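PDB 5YWN: protein induced by osmotic stress from Scheffersomyces stipitis, which probably reduces ketones, haloketones among them, to alcohols with an NADP(H) cofactor, as a member of the dihydroflavonol-4-reductase-like extended short-chain dehydrogenases. Local coordinates for residues 125-130 / 161-166. The protein carries 1 engineered substitution. Residues are numbered along the deposited sequence; the frame is centred on the assembly and turned at random.
Sequences SVVAMS and LAYFGS. With NAP (NADP nicotinamide-adenine-dinucleotide phosphate), chain B.
With CG anti to the backbone N (chi1 177°), the Tyr163 ring swings out from helix 159-181 toward the loop and the nicotinamide riboside, while in Val127 CG1 lies anti to the carbonyl carbon, which leaves CG2 between the backbone N and the carbonyl carbon, aimed at the helix, where it meets the ring at CE2, 3.7 Å away. The two belong to the Rossmann-fold core of an extended short-chain dehydrogenase: 125-130 follows strand 119-123 of the parallel sheet, and the helix supplies Tyr163 and, one turn on, Lys167, the YxxxK pair of this family. Ser125, two residues ahead of Val127, occupies the position of the family's catalytic serine, and a catalytic part for these three residues is probable here.

Val127 fills the corner between the two aromatic rings, with a different branch on each. Its CB sits over one face of Phe164, 3.5 Å from the ring centroid and 17° off the normal, a CH-pi contact displaced toward the CD2-CE2 side; CG1 reaches on to CZ. The ring's rim meets a polar group as well, since Ser130 O lies in its plane beside CD2; that oxygen also accepts a hydrogen bond from Ser148. Pro132 and Leu150 add to the packing around Phe164, and Phe86 meets the Tyr163 ring edge-to-face. A water bridges the two backbones by donating to Val127 O at 3.1 Å and, more weakly, to Phe164 O.

An ST turn shapes the loop next to the cofactor: Val127 N gives Ser125 OG a nearly straight bond, 169° at the hydrogen, which helps fix the serine's rotation; Ser125 OG also has a weak hydrogen bond with Pro192 O. The hydroxyls of Ser125 and Tyr163 both come to adjacent carbons of the nicotinamide ring, Ser125 OG 3.3 Å from C5N and Tyr163 OH 3.4 Å from C6N.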
# COMPACT_ATOMS: atom_id res chain seq x y z
N SER A 125 -0.96 -5.49 4.83
CA SER A 125 -2.02 -4.61 5.21
C SER A 125 -2.53 -4.85 6.62
O SER A 125 -2.41 -5.90 7.14
CB SER A 125 -3.18 -4.73 4.23
OG SER A 125 -4.28 -4.03 4.64
N VAL A 126 -3.23 -3.88 7.16
CA VAL A 126 -3.89 -4.04 8.42
C VAL A 126 -4.90 -5.18 8.38
O VAL A 126 -5.14 -5.76 9.34
CB VAL A 126 -4.57 -2.75 8.93
CG1 VAL A 126 -5.79 -2.40 8.12
CG2 VAL A 126 -4.83 -2.83 10.41
N VAL A 127 -5.44 -5.48 7.21
CA VAL A 127 -6.39 -6.53 7.01
C VAL A 127 -5.83 -7.91 7.29
O VAL A 127 -6.56 -8.80 7.55
CB VAL A 127 -7.13 -6.48 5.67
CG1 VAL A 127 -7.69 -5.09 5.44
CG2 VAL A 127 -6.26 -6.93 4.53
N ALA A 128 -4.52 -8.04 7.24
CA ALA A 128 -3.81 -9.22 7.68
C ALA A 128 -3.88 -9.45 9.19
O ALA A 128 -3.71 -10.51 9.62
CB ALA A 128 -2.38 -9.25 7.17
N MET A 129 -4.11 -8.40 9.92
CA MET A 129 -4.05 -8.38 11.34
C MET A 129 -5.38 -8.46 12.06
O MET A 129 -5.44 -8.53 13.23
CB MET A 129 -3.35 -7.12 11.77
CG MET A 129 -2.06 -6.83 11.06
SD MET A 129 -1.34 -5.28 11.52
CE MET A 129 0.36 -5.68 11.48
N SER A 130 -6.44 -8.41 11.29
CA SER A 130 -7.75 -8.17 11.77
C SER A 130 -8.86 -8.70 10.91
O SER A 130 -8.64 -9.20 9.87
CB SER A 130 -7.94 -6.69 11.90
OG SER A 130 -8.83 -6.42 12.94
N LEU A 161 -13.94 -9.90 1.82
CA LEU A 161 -13.38 -10.94 2.63
C LEU A 161 -12.24 -11.64 1.94
O LEU A 161 -11.32 -11.97 2.56
CB LEU A 161 -14.40 -11.92 3.09
CG LEU A 161 -15.26 -11.55 4.27
CD1 LEU A 161 -16.18 -12.63 4.75
CD2 LEU A 161 -14.50 -10.88 5.37
N ALA A 162 -12.33 -11.82 0.66
CA ALA A 162 -11.28 -12.37 -0.11
C ALA A 162 -10.01 -11.52 -0.05
O ALA A 162 -8.99 -12.04 0.11
CB ALA A 162 -11.71 -12.59 -1.51
N TYR A 163 -10.13 -10.21 -0.13
CA TYR A 163 -8.98 -9.33 0.00
C TYR A 163 -8.36 -9.46 1.36
O TYR A 163 -7.21 -9.60 1.44
CB TYR A 163 -9.31 -7.87 -0.26
CG TYR A 163 -8.16 -6.93 -0.06
CD1 TYR A 163 -7.16 -6.83 -0.97
CD2 TYR A 163 -8.07 -6.17 1.06
CE1 TYR A 163 -6.11 -5.98 -0.78
CE2 TYR A 163 -7.03 -5.29 1.26
CZ TYR A 163 -6.05 -5.22 0.34
OH TYR A 163 -5.05 -4.39 0.55
N PHE A 164 -9.15 -9.51 2.40
CA PHE A 164 -8.66 -9.67 3.74
C PHE A 164 -7.88 -10.96 3.86
O PHE A 164 -6.82 -10.97 4.35
CB PHE A 164 -9.83 -9.77 4.70
CG PHE A 164 -10.18 -8.51 5.40
CD1 PHE A 164 -10.91 -7.56 4.79
CD2 PHE A 164 -9.81 -8.31 6.69
CE1 PHE A 164 -11.25 -6.42 5.44
CE2 PHE A 164 -10.13 -7.18 7.34
CZ PHE A 164 -10.86 -6.23 6.72
N GLY A 165 -8.42 -12.04 3.35
CA GLY A 165 -7.76 -13.29 3.31
C GLY A 165 -6.51 -13.29 2.47
O GLY A 165 -5.55 -13.80 2.90
N SER A 166 -6.54 -12.64 1.34
CA SER A 166 -5.42 -12.60 0.44
C SER A 166 -4.21 -12.03 1.14
O SER A 166 -3.17 -12.54 0.99
CB SER A 166 -5.70 -11.79 -0.84
OG SER A 166 -5.74 -10.43 -0.67
PA NAP B . -3.46 -0.31 -6.69
O1A NAP B . -3.22 1.17 -6.83
O2A NAP B . -4.56 -0.98 -7.47
O5B NAP B . -2.08 -1.08 -7.01
C5B NAP B . -2.09 -2.46 -7.39
C4B NAP B . -1.04 -2.70 -8.47
O4B NAP B . -0.67 -4.08 -8.48
C3B NAP B . -1.57 -2.34 -9.85
O3B NAP B . -0.79 -1.30 -10.43
C2B NAP B . -1.48 -3.61 -10.68
O2B NAP B . -0.64 -3.41 -11.81
C1B NAP B . -0.90 -4.68 -9.76
N9A NAP B . -1.85 -5.81 -9.63
C8A NAP B . -3.07 -5.74 -9.06
N7A NAP B . -3.69 -6.95 -9.10
C5A NAP B . -2.86 -7.81 -9.71
C6A NAP B . -2.88 -9.25 -10.09
N6A NAP B . -3.96 -10.02 -9.81
N1A NAP B . -1.80 -9.75 -10.72
C2A NAP B . -0.72 -9.00 -11.00
N3A NAP B . -0.64 -7.69 -10.69
C4A NAP B . -1.65 -7.05 -10.06
O3 NAP B . -3.69 -0.64 -5.12
PN NAP B . -2.94 0.22 -3.99
O1N NAP B . -3.99 0.92 -3.16
O2N NAP B . -1.85 1.03 -4.66
O5D NAP B . -2.24 -0.91 -3.08
C5D NAP B . -0.84 -1.16 -3.19
C4D NAP B . -0.46 -2.31 -2.27
O4D NAP B . -0.45 -1.87 -0.91
C3D NAP B . -1.43 -3.48 -2.37
O3D NAP B . -0.77 -4.65 -2.88
C2D NAP B . -1.96 -3.72 -0.97
O2D NAP B . -1.68 -5.05 -0.55
C1D NAP B . -1.26 -2.71 -0.08
N1N NAP B . -2.26 -1.90 0.64
C2N NAP B . -2.69 -0.75 0.10
C3N NAP B . -3.63 0.03 0.76
C7N NAP B . -4.11 1.32 0.16
O7N NAP B . -5.10 1.86 0.61
N7N NAP B . -3.43 1.83 -0.87
C4N NAP B . -4.13 -0.39 1.99
C5N NAP B . -3.67 -1.59 2.52
C6N NAP B . -2.72 -2.33 1.82
P2B NAP B . -1.26 -2.90 -13.21
O1X NAP B . -0.31 -3.44 -14.25
O2X NAP B . -2.63 -3.52 -13.24
O3X NAP B . -1.25 -1.40 -13.08
O HOH W 1 -7.54 -11.70 6.95